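Local coordinates for protein oxalate--CoA ligase (Arabidopsis thaliana, PDB 5IE2) that belongs to the AMP-binding enzymes of the ANL superfamily and holds adenosine-5'-triphosphate in a pocket, at residues Asp19-Ser24 with Lys250-Thr255; Thr243-Asp248 with Thr255-Val260; Thr277-Leu282 with Glu302-Pro307. One frame throughout, in Å; residues are numbered along the deposited sequence.

Contact 1: residues Asp19-Ser24 with Lys250-Thr255; sequences DRRALS and KKYNAT
Arg-21 reaches from its strand to the carbonyl end of Tyr-252, bringing NH2 within 2.9 Å of Tyr-252 O. The angle there is too poor for a hydrogen bond, so the approach is a close polar one rather than a directed grip. The two side chains cross at about a right angle. CD1 of the tyrosine lies 4.0 Å above one face of the guanidinium, displaced toward its rim, and the planes are inclined by 52°, which is far from a parallel stack. Farther out along the same ring, Ser-24 CB touches Tyr-252 CE1 at 4.0 Å.

Arg-21 sends CG away from its own backbone N (chi1 -172°), and the chain then bends at chi3 to turn the guanidinium toward the serine. NH1 donates to Ser-24 OG over 2.9 Å, with the oxygen tilted out of the guanidinium plane and the N-H pointing at it imperfectly (141°). Thr-233 also bonds NH1, and Ser-24 OG is held by Asn-30. A water accepts from Asn-253 ND2 at 3.2 Å and, weakly, from Arg-21 NH2, bridging the segments at the arginine's in-plane edge. Ser-205 OG bonds Tyr-252 O, while the phenol OH is fixed by the backbone N of Gly-27.

Behind the tyrosine, helix 242-251 ends in a Schellman motif: Asn-253, at positive phi, is the C-prime residue, with Ala-254 N bonded to Met-249 O and Asn-253 N to Lys-250 O. Tyr-252, just past the helix, thus packs on strand 21-25, where Ala-22 and Leu-23, between the two touching residues, form a classic beta bulge opposite Leu-31.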
loop_
_atom_site.group_PDB
_atom_site.type_symbol
_atom_site.label_atom_id
_atom_site.label_comp_id
_atom_site.label_asym_id
_atom_site.label_seq_id
_atom_site.Cartn_x
_atom_site.Cartn_y
_atom_site.Cartn_z
ATOM N N ASP A 19 -16.538 -22.164 -7.455
ATOM C CA ASP A 19 -16.026 -22.354 -8.821
ATOM C C ASP A 19 -15.787 -20.976 -9.510
ATOM O O ASP A 19 -15.526 -20.905 -10.715
ATOM C CB ASP A 19 -17.015 -23.271 -9.625
ATOM C CG ASP A 19 -16.315 -24.460 -10.392
ATOM O OD1 ASP A 19 -15.096 -24.715 -10.227
ATOM O OD2 ASP A 19 -17.008 -25.139 -11.211
ATOM N N ARG A 20 -15.863 -19.867 -8.772
ATOM C CA ARG A 20 -15.496 -18.572 -9.362
ATOM C C ARG A 20 -13.985 -18.454 -9.343
ATOM O O ARG A 20 -13.326 -18.970 -8.420
ATOM C CB ARG A 20 -16.119 -17.412 -8.581
ATOM C CG ARG A 20 -17.656 -17.459 -8.604
ATOM C CD ARG A 20 -18.201 -16.062 -8.474
ATOM N NE ARG A 20 -17.569 -15.230 -9.494
ATOM C CZ ARG A 20 -18.175 -14.736 -10.570
ATOM N NH1 ARG A 20 -19.473 -14.956 -10.739
ATOM N NH2 ARG A 20 -17.460 -13.999 -11.453
ATOM N N ARG A 21 -13.431 -17.726 -10.314
ATOM C CA ARG A 21 -12.001 -17.502 -10.334
ATOM C C ARG A 21 -11.570 -16.660 -9.108
ATOM O O ARG A 21 -12.242 -15.672 -8.751
ATOM C CB ARG A 21 -11.607 -16.789 -11.642
ATOM C CG ARG A 21 -10.087 -16.684 -11.865
ATOM C CD ARG A 21 -9.787 -16.337 -13.344
ATOM N NE ARG A 21 -10.315 -15.026 -13.660
ATOM C CZ ARG A 21 -9.630 -13.890 -13.471
ATOM N NH1 ARG A 21 -8.393 -13.908 -12.948
ATOM N NH2 ARG A 21 -10.190 -12.745 -13.816
ATOM N N ALA A 22 -10.439 -17.063 -8.509
ATOM C CA ALA A 22 -9.837 -16.341 -7.398
ATOM C C ALA A 22 -8.511 -15.682 -7.796
ATOM O O ALA A 22 -8.297 -14.514 -7.505
ATOM C CB ALA A 22 -9.609 -17.296 -6.205
ATOM N N LEU A 23 -7.600 -16.450 -8.405
ATOM C CA LEU A 23 -6.207 -16.015 -8.562
ATOM C C LEU A 23 -5.632 -16.572 -9.862
ATOM O O LEU A 23 -5.620 -17.798 -10.072
ATOM C CB LEU A 23 -5.360 -16.502 -7.364
ATOM C CG LEU A 23 -3.894 -16.014 -7.341
ATOM C CD1 LEU A 23 -3.882 -14.539 -7.123
ATOM C CD2 LEU A 23 -3.166 -16.680 -6.125
ATOM N N SER A 24 -5.170 -15.673 -10.732
ATOM C CA SER A 24 -4.520 -16.054 -11.986
ATOM C C SER A 24 -3.127 -15.511 -11.990
ATOM O O SER A 24 -2.827 -14.521 -11.302
ATOM C CB SER A 24 -5.272 -15.500 -13.212
ATOM O OG SER A 24 -6.549 -16.068 -13.308
ATOM N N LYS A 250 -7.346 -6.451 -19.885
ATOM C CA LYS A 250 -8.389 -6.885 -20.824
ATOM C C LYS A 250 -8.634 -8.371 -20.754
ATOM O O LYS A 250 -9.786 -8.819 -20.624
ATOM C CB LYS A 250 -8.027 -6.514 -22.284
ATOM C CG LYS A 250 -8.023 -5.061 -22.532
ATOM C CD LYS A 250 -7.526 -4.875 -23.998
ATOM C CE LYS A 250 -6.758 -3.612 -24.158
ATOM N NZ LYS A 250 -6.615 -3.322 -25.633
ATOM N N LYS A 251 -7.549 -9.145 -20.844
ATOM C CA LYS A 251 -7.680 -10.576 -20.990
ATOM C C LYS A 251 -8.383 -11.206 -19.784
ATOM O O LYS A 251 -9.105 -12.164 -19.910
ATOM C CB LYS A 251 -6.296 -11.207 -21.133
ATOM C CG LYS A 251 -6.292 -12.727 -21.178
ATOM C CD LYS A 251 -4.865 -13.224 -21.487
ATOM C CE LYS A 251 -4.815 -14.772 -21.398
ATOM N NZ LYS A 251 -3.439 -15.353 -21.622
ATOM N N TYR A 252 -8.128 -10.646 -18.597
ATOM C CA TYR A 252 -8.714 -11.207 -17.396
ATOM C C TYR A 252 -9.887 -10.385 -16.876
ATOM O O TYR A 252 -10.249 -10.526 -15.705
ATOM C CB TYR A 252 -7.614 -11.384 -16.322
ATOM C CG TYR A 252 -6.590 -12.427 -16.781
ATOM C CD1 TYR A 252 -6.856 -13.807 -16.623
ATOM C CD2 TYR A 252 -5.425 -12.042 -17.432
ATOM C CE1 TYR A 252 -5.928 -14.777 -17.046
ATOM C CE2 TYR A 252 -4.488 -13.004 -17.902
ATOM C CZ TYR A 252 -4.775 -14.358 -17.757
ATOM O OH TYR A 252 -3.854 -15.312 -18.231
ATOM N N ASN A 253 -10.519 -9.616 -17.755
ATOM C CA ASN A 253 -11.856 -9.022 -17.485
ATOM C C ASN A 253 -11.847 -8.096 -16.272
ATOM O O ASN A 253 -12.786 -8.099 -15.484
ATOM C CB ASN A 253 -12.913 -10.101 -17.257
ATOM C CG ASN A 253 -12.957 -11.095 -18.415
ATOM O OD1 ASN A 253 -12.845 -10.698 -19.548
ATOM N ND2 ASN A 253 -13.088 -12.374 -18.112
ATOM N N ALA A 254 -10.787 -7.341 -16.132
ATOM C CA ALA A 254 -10.663 -6.437 -14.961
ATOM C C ALA A 254 -11.763 -5.387 -14.936
ATOM O O ALA A 254 -12.243 -4.921 -15.985
ATOM C CB ALA A 254 -9.329 -5.724 -14.956
ATOM N N THR A 255 -12.146 -5.019 -13.707
ATOM C CA THR A 255 -13.187 -4.031 -13.490
ATOM C C THR A 255 -12.656 -2.843 -12.692
ATOM O O THR A 255 -13.383 -1.854 -12.521
ATOM C CB THR A 255 -14.387 -4.616 -12.719
ATOM O OG1 THR A 255 -13.923 -5.153 -11.478
ATOM C CG2 THR A 255 -15.086 -5.754 -13.540
HETATM O O HOH W 1 -13.196 -13.787 -15.200
#

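Contact 2: residues Thr243-Asp248 with Thr255-Val260; sequences TTFWPD and TWYTAV
Phe-245 drives the far corner of its ring, CZ, straight onto one face of Tyr-257. The corner stands 3.6 Å above the tyrosine plane and over its centre, so that Phe-245 CZ lies within 4.1 Å of all six ring carbons of Tyr-257; the closest of them is Tyr-257 CG. With centroids 4.9 Å apart and planes at 72°, this is a T-shaped pair in which the phenylalanine supplies the edge and the tyrosine the face.

The two conformations are complementary. CG of Phe-245 points away from the backbone N (chi1 177°), which extends the ring out from the helix toward the strand. Tyr-257 instead tucks CG between its backbone N and carbonyl carbon (chi1 76°), and its ring stands up from the strand with a flat side presented to the helix. Its OH is hydrogen-bonded to His-264 ND1, which helps fix the tilt of the ring. Trp-246 takes a third orientation and brings its benzene end alongside: CH2 comes to 4.4 Å from Tyr-257 CE2, an oblique and looser touch. Phe-245 also points CE2 at the indole of Trp-246, 3.6 Å above the centre of its face. Two adjacent atoms of the phenylalanine edge thus meet two different ring faces, CE2 the indole and CZ the tyrosine.

The helix is kinked at Pro-247, whose N makes no bond to the turn before, but Asp-248 N still reaches Thr-244 O at 3.0 Å. Ile-267 of helix 261-273 touches both Phe-245 and Tyr-257, and Val-209 adds to the cover on the phenylalanine. Helix 242-251 therefore packs beside helix 261-273 against strand 256-259, an edge strand of a mixed sheet, next to the parallel strand 284-287.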
loop_
_atom_site.group_PDB
_atom_site.type_symbol
_atom_site.label_atom_id
_atom_site.label_comp_id
_atom_site.label_asym_id
_atom_site.label_seq_id
_atom_site.Cartn_x
_atom_site.Cartn_y
_atom_site.Cartn_z
ATOM N N THR A 243 4.070 -2.375 -20.050
ATOM C CA THR A 243 3.742 -2.918 -21.367
ATOM C C THR A 243 2.715 -4.034 -21.282
ATOM O O THR A 243 1.961 -4.231 -22.226
ATOM C CB THR A 243 5.018 -3.407 -22.107
ATOM O OG1 THR A 243 5.621 -4.480 -21.390
ATOM C CG2 THR A 243 5.992 -2.320 -22.145
ATOM N N THR A 244 2.675 -4.800 -20.193
ATOM C CA THR A 244 1.697 -5.887 -20.155
ATOM C C THR A 244 0.434 -5.550 -19.366
ATOM O O THR A 244 -0.480 -6.360 -19.325
ATOM C CB THR A 244 2.276 -7.164 -19.546
ATOM O OG1 THR A 244 2.668 -6.911 -18.191
ATOM C CG2 THR A 244 3.497 -7.655 -20.384
ATOM N N PHE A 245 0.412 -4.371 -18.734
ATOM C CA PHE A 245 -0.707 -3.991 -17.834
ATOM C C PHE A 245 -2.062 -4.075 -18.521
ATOM O O PHE A 245 -2.955 -4.800 -18.050
ATOM C CB PHE A 245 -0.483 -2.570 -17.277
ATOM C CG PHE A 245 -1.614 -2.087 -16.413
ATOM C CD1 PHE A 245 -1.960 -2.815 -15.277
ATOM C CD2 PHE A 245 -2.350 -0.954 -16.752
ATOM C CE1 PHE A 245 -3.016 -2.410 -14.445
ATOM C CE2 PHE A 245 -3.428 -0.533 -15.919
ATOM C CZ PHE A 245 -3.753 -1.272 -14.777
ATOM N N TRP A 246 -2.258 -3.315 -19.611
ATOM C CA TRP A 246 -3.568 -3.283 -20.220
ATOM C C TRP A 246 -3.900 -4.591 -20.920
ATOM O O TRP A 246 -5.049 -4.991 -20.872
ATOM C CB TRP A 246 -3.720 -2.107 -21.194
ATOM C CG TRP A 246 -3.866 -0.773 -20.412
ATOM C CD1 TRP A 246 -2.975 0.257 -20.389
ATOM C CD2 TRP A 246 -4.949 -0.392 -19.553
ATOM N NE1 TRP A 246 -3.428 1.270 -19.569
ATOM C CE2 TRP A 246 -4.637 0.890 -19.035
ATOM C CE3 TRP A 246 -6.155 -1.003 -19.183
ATOM C CZ2 TRP A 246 -5.498 1.580 -18.174
ATOM C CZ3 TRP A 246 -7.010 -0.330 -18.305
ATOM C CH2 TRP A 246 -6.680 0.960 -17.816
ATOM N N PRO A 247 -2.910 -5.248 -21.558
ATOM C CA PRO A 247 -3.285 -6.589 -22.066
ATOM C C PRO A 247 -3.807 -7.550 -20.988
ATOM O O PRO A 247 -4.765 -8.300 -21.253
ATOM C CB PRO A 247 -1.989 -7.091 -22.681
ATOM C CG PRO A 247 -1.371 -5.824 -23.239
ATOM C CD PRO A 247 -1.637 -4.785 -22.167
ATOM N N ASP A 248 -3.186 -7.529 -19.806
ATOM C CA ASP A 248 -3.676 -8.342 -18.684
ATOM C C ASP A 248 -5.042 -7.883 -18.188
ATOM O O ASP A 248 -5.899 -8.722 -17.876
ATOM C CB ASP A 248 -2.683 -8.335 -17.524
ATOM C CG ASP A 248 -1.478 -9.270 -17.754
ATOM O OD1 ASP A 248 -1.537 -10.104 -18.698
ATOM O OD2 ASP A 248 -0.483 -9.164 -16.993
ATOM N N THR A 255 -12.146 -5.019 -13.707
ATOM C CA THR A 255 -13.187 -4.031 -13.490
ATOM C C THR A 255 -12.656 -2.843 -12.692
ATOM O O THR A 255 -13.383 -1.854 -12.521
ATOM C CB THR A 255 -14.387 -4.616 -12.719
ATOM O OG1 THR A 255 -13.923 -5.153 -11.478
ATOM C CG2 THR A 255 -15.086 -5.754 -13.540
ATOM N N TRP A 256 -11.439 -2.968 -12.160
ATOM C CA TRP A 256 -10.853 -1.833 -11.407
ATOM C C TRP A 256 -9.358 -2.096 -11.243
ATOM O O TRP A 256 -8.899 -3.242 -11.475
ATOM C CB TRP A 256 -11.553 -1.710 -10.015
ATOM C CG TRP A 256 -11.263 -2.848 -9.101
ATOM C CD1 TRP A 256 -11.726 -4.149 -9.228
ATOM C CD2 TRP A 256 -10.428 -2.827 -7.929
ATOM N NE1 TRP A 256 -11.246 -4.918 -8.187
ATOM C CE2 TRP A 256 -10.488 -4.127 -7.349
ATOM C CE3 TRP A 256 -9.702 -1.803 -7.266
ATOM C CZ2 TRP A 256 -9.810 -4.460 -6.133
ATOM C CZ3 TRP A 256 -9.028 -2.119 -6.041
ATOM C CH2 TRP A 256 -9.062 -3.452 -5.510
ATOM N N TYR A 257 -8.595 -1.087 -10.773
ATOM C CA TYR A 257 -7.268 -1.345 -10.229
ATOM C C TYR A 257 -6.948 -0.241 -9.203
ATOM O O TYR A 257 -7.639 0.797 -9.144
ATOM C CB TYR A 257 -6.142 -1.427 -11.327
ATOM C CG TYR A 257 -5.673 -0.107 -11.916
ATOM C CD1 TYR A 257 -4.500 0.521 -11.461
ATOM C CD2 TYR A 257 -6.387 0.504 -12.944
ATOM C CE1 TYR A 257 -4.059 1.727 -11.999
ATOM C CE2 TYR A 257 -5.965 1.693 -13.501
ATOM C CZ TYR A 257 -4.780 2.304 -13.033
ATOM O OH TYR A 257 -4.356 3.493 -13.572
ATOM N N THR A 258 -5.925 -0.510 -8.418
ATOM C CA THR A 258 -5.464 0.468 -7.434
ATOM C C THR A 258 -3.964 0.623 -7.592
ATOM O O THR A 258 -3.232 -0.377 -7.865
ATOM C CB THR A 258 -5.852 0.026 -5.991
ATOM O OG1 THR A 258 -5.466 1.046 -5.067
ATOM C CG2 THR A 258 -5.151 -1.294 -5.592
ATOM N N ALA A 259 -3.473 1.859 -7.430
ATOM C CA ALA A 259 -2.048 2.084 -7.568
ATOM C C ALA A 259 -1.690 3.329 -6.803
ATOM O O ALA A 259 -2.574 4.047 -6.310
ATOM C CB ALA A 259 -1.633 2.212 -9.041
ATOM N N VAL A 260 -0.406 3.593 -6.702
ATOM C CA VAL A 260 0.060 4.862 -6.097
ATOM C C VAL A 260 0.282 5.914 -7.224
ATOM O O VAL A 260 0.463 5.544 -8.405
ATOM C CB VAL A 260 1.363 4.645 -5.297
ATOM C CG1 VAL A 260 1.119 3.574 -4.184
ATOM C CG2 VAL A 260 2.515 4.189 -6.262
#

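Contact 3: residues Thr277-Leu282 with Glu302-Pro307; sequences TEYPKL and EAFGAP
The touching backbones of Tyr-279 to Leu-282 and Ala-303 to Ala-306 run in nearly the same direction, 28° apart, and come closest at Leu-282 and Ala-306, whose CA atoms are 5.8 Å apart. They lead into the parallel neighbours 284-287 and 308-314, the two strands of a beta-alpha-beta crossover made through helix 294-304.

At the helix end, Phe-304, with CG opposite its carbonyl carbon (chi1 -52°), turns an edge to the face of Tyr-279 in a T-shaped pair, centroids 5.1 Å apart and planes at 68°. Its CD1 lies over the middle of the tyrosine ring, while CE1 is nearer the rim, 3.7 Å from Tyr-279 CE1. The phenol OH is tied to His-271 ND1 and Glu-276 N, which would steady the ring that receives this edge.

Gly-305, at positive phi, carries the chain out of the helix, and two waters link the backbones around this turn. One takes the N-H of Leu-282 at 3.0 Å and donates to the carbonyls of Pro-280 and Phe-304. The second donates to Leu-282 O and Gly-305 O. The chains also touch directly at Ala-306, whose CB lies 3.6 Å from Leu-282 O.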
loop_
_atom_site.group_PDB
_atom_site.type_symbol
_atom_site.label_atom_id
_atom_site.label_comp_id
_atom_site.label_asym_id
_atom_site.label_seq_id
_atom_site.Cartn_x
_atom_site.Cartn_y
_atom_site.Cartn_z
ATOM N N THR A 277 -5.648 0.446 -28.656
ATOM C CA THR A 277 -6.710 0.710 -29.618
ATOM C C THR A 277 -8.059 0.724 -28.900
ATOM O O THR A 277 -8.933 1.519 -29.246
ATOM C CB THR A 277 -6.711 -0.310 -30.776
ATOM O OG1 THR A 277 -6.743 -1.643 -30.251
ATOM C CG2 THR A 277 -5.463 -0.153 -31.609
ATOM N N GLU A 278 -8.223 -0.106 -27.867
ATOM C CA GLU A 278 -9.388 0.061 -26.987
ATOM C C GLU A 278 -9.076 -0.319 -25.521
ATOM O O GLU A 278 -8.290 -1.223 -25.255
ATOM C CB GLU A 278 -10.591 -0.753 -27.465
ATOM C CG GLU A 278 -10.422 -2.244 -27.370
ATOM C CD GLU A 278 -11.655 -2.982 -27.870
ATOM O OE1 GLU A 278 -11.612 -4.227 -27.977
ATOM O OE2 GLU A 278 -12.693 -2.318 -28.082
ATOM N N TYR A 279 -9.727 0.370 -24.590
ATOM C CA TYR A 279 -9.546 0.114 -23.151
ATOM C C TYR A 279 -10.766 -0.536 -22.577
ATOM O O TYR A 279 -11.866 -0.276 -23.040
ATOM C CB TYR A 279 -9.265 1.420 -22.395
ATOM C CG TYR A 279 -7.912 1.955 -22.695
ATOM C CD1 TYR A 279 -6.792 1.403 -22.102
ATOM C CD2 TYR A 279 -7.739 3.023 -23.605
ATOM C CE1 TYR A 279 -5.523 1.868 -22.391
ATOM C CE2 TYR A 279 -6.488 3.505 -23.903
ATOM C CZ TYR A 279 -5.372 2.931 -23.314
ATOM O OH TYR A 279 -4.108 3.418 -23.638
ATOM N N PRO A 280 -10.593 -1.361 -21.541
ATOM C CA PRO A 280 -11.784 -1.905 -20.893
ATOM C C PRO A 280 -12.533 -0.806 -20.126
ATOM O O PRO A 280 -11.920 0.197 -19.741
ATOM C CB PRO A 280 -11.227 -2.967 -19.956
ATOM C CG PRO A 280 -9.811 -2.527 -19.686
ATOM C CD PRO A 280 -9.337 -1.827 -20.950
ATOM N N LYS A 281 -13.847 -0.961 -19.959
ATOM C CA LYS A 281 -14.637 -0.024 -19.154
ATOM C C LYS A 281 -14.540 -0.400 -17.690
ATOM O O LYS A 281 -15.165 -1.356 -17.283
ATOM C CB LYS A 281 -16.123 -0.035 -19.548
ATOM C CG LYS A 281 -16.693 1.312 -19.987
ATOM C CD LYS A 281 -17.805 1.147 -21.089
ATOM C CE LYS A 281 -18.912 2.228 -21.006
ATOM N NZ LYS A 281 -19.895 2.221 -22.152
ATOM N N LEU A 282 -13.798 0.356 -16.896
ATOM C CA LEU A 282 -13.637 -0.005 -15.463
ATOM C C LEU A 282 -14.726 0.671 -14.626
ATOM O O LEU A 282 -15.210 1.758 -14.979
ATOM C CB LEU A 282 -12.264 0.445 -14.986
ATOM C CG LEU A 282 -11.112 -0.109 -15.782
ATOM C CD1 LEU A 282 -9.739 0.450 -15.254
ATOM C CD2 LEU A 282 -11.123 -1.667 -15.768
ATOM N N GLU A 302 -9.651 11.343 -18.060
ATOM C CA GLU A 302 -9.730 11.616 -19.507
ATOM C C GLU A 302 -9.181 10.469 -20.348
ATOM O O GLU A 302 -9.715 10.139 -21.419
ATOM C CB GLU A 302 -8.960 12.889 -19.847
ATOM C CG GLU A 302 -9.061 13.265 -21.323
ATOM C CD GLU A 302 -10.495 13.619 -21.703
ATOM O OE1 GLU A 302 -11.060 14.540 -21.066
ATOM O OE2 GLU A 302 -11.067 12.957 -22.607
ATOM N N ALA A 303 -8.090 9.876 -19.886
ATOM C CA ALA A 303 -7.433 8.808 -20.638
ATOM C C ALA A 303 -8.280 7.552 -20.638
ATOM O O ALA A 303 -8.418 6.915 -21.685
ATOM C CB ALA A 303 -6.078 8.499 -20.057
ATOM N N PHE A 304 -8.819 7.153 -19.471
ATOM C CA PHE A 304 -9.429 5.814 -19.370
ATOM C C PHE A 304 -10.920 5.763 -19.090
ATOM O O PHE A 304 -11.506 4.676 -19.060
ATOM C CB PHE A 304 -8.676 5.013 -18.295
ATOM C CG PHE A 304 -7.192 5.014 -18.517
ATOM C CD1 PHE A 304 -6.653 4.649 -19.777
ATOM C CD2 PHE A 304 -6.329 5.466 -17.534
ATOM C CE1 PHE A 304 -5.286 4.664 -19.997
ATOM C CE2 PHE A 304 -4.959 5.479 -17.713
ATOM C CZ PHE A 304 -4.406 5.106 -18.980
ATOM N N GLY A 305 -11.529 6.915 -18.852
ATOM C CA GLY A 305 -12.962 7.074 -18.808
ATOM C C GLY A 305 -13.637 6.458 -17.594
ATOM O O GLY A 305 -14.810 6.109 -17.667
ATOM N N ALA A 306 -12.898 6.306 -16.489
ATOM C CA ALA A 306 -13.485 5.770 -15.259
ATOM C C ALA A 306 -13.298 6.782 -14.130
ATOM O O ALA A 306 -12.320 7.529 -14.146
ATOM C CB ALA A 306 -12.840 4.434 -14.883
ATOM N N PRO A 307 -14.215 6.787 -13.162
ATOM C CA PRO A 307 -14.012 7.679 -11.995
ATOM C C PRO A 307 -12.752 7.306 -11.204
ATOM O O PRO A 307 -12.486 6.125 -10.967
ATOM C CB PRO A 307 -15.279 7.466 -11.148
ATOM C CG PRO A 307 -15.707 6.041 -11.524
ATOM C CD PRO A 307 -15.432 5.968 -13.022
HETATM O O HOH W 2 -11.943 2.425 -18.084
HETATM O O HOH W 3 -16.039 3.386 -16.863
#

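The three contacts lie on the same side of the chain's centre and within the part of the chain that belongs to the AMP-binding enzyme family. Contacts 1 and 2 alternate along the sequence, have Thr-255 in both their ranges, share helix 242-251, and have centres about 12 Å apart; contact 3 follows both, with its centre about 11 Å from contact 2 and 18 Å from contact 1. Trp-246 joins contacts 2 and 3, meeting the rings of Tyr-279 and Phe-304, while Lys-250 NZ bonds Glu-278 O to tie contact 1 to contact 3. Helix 242-251 and the turn that follows it thus lie between the sheet containing strand 21-25 and the sheet of strands 256-259, 284-287 and 308-314.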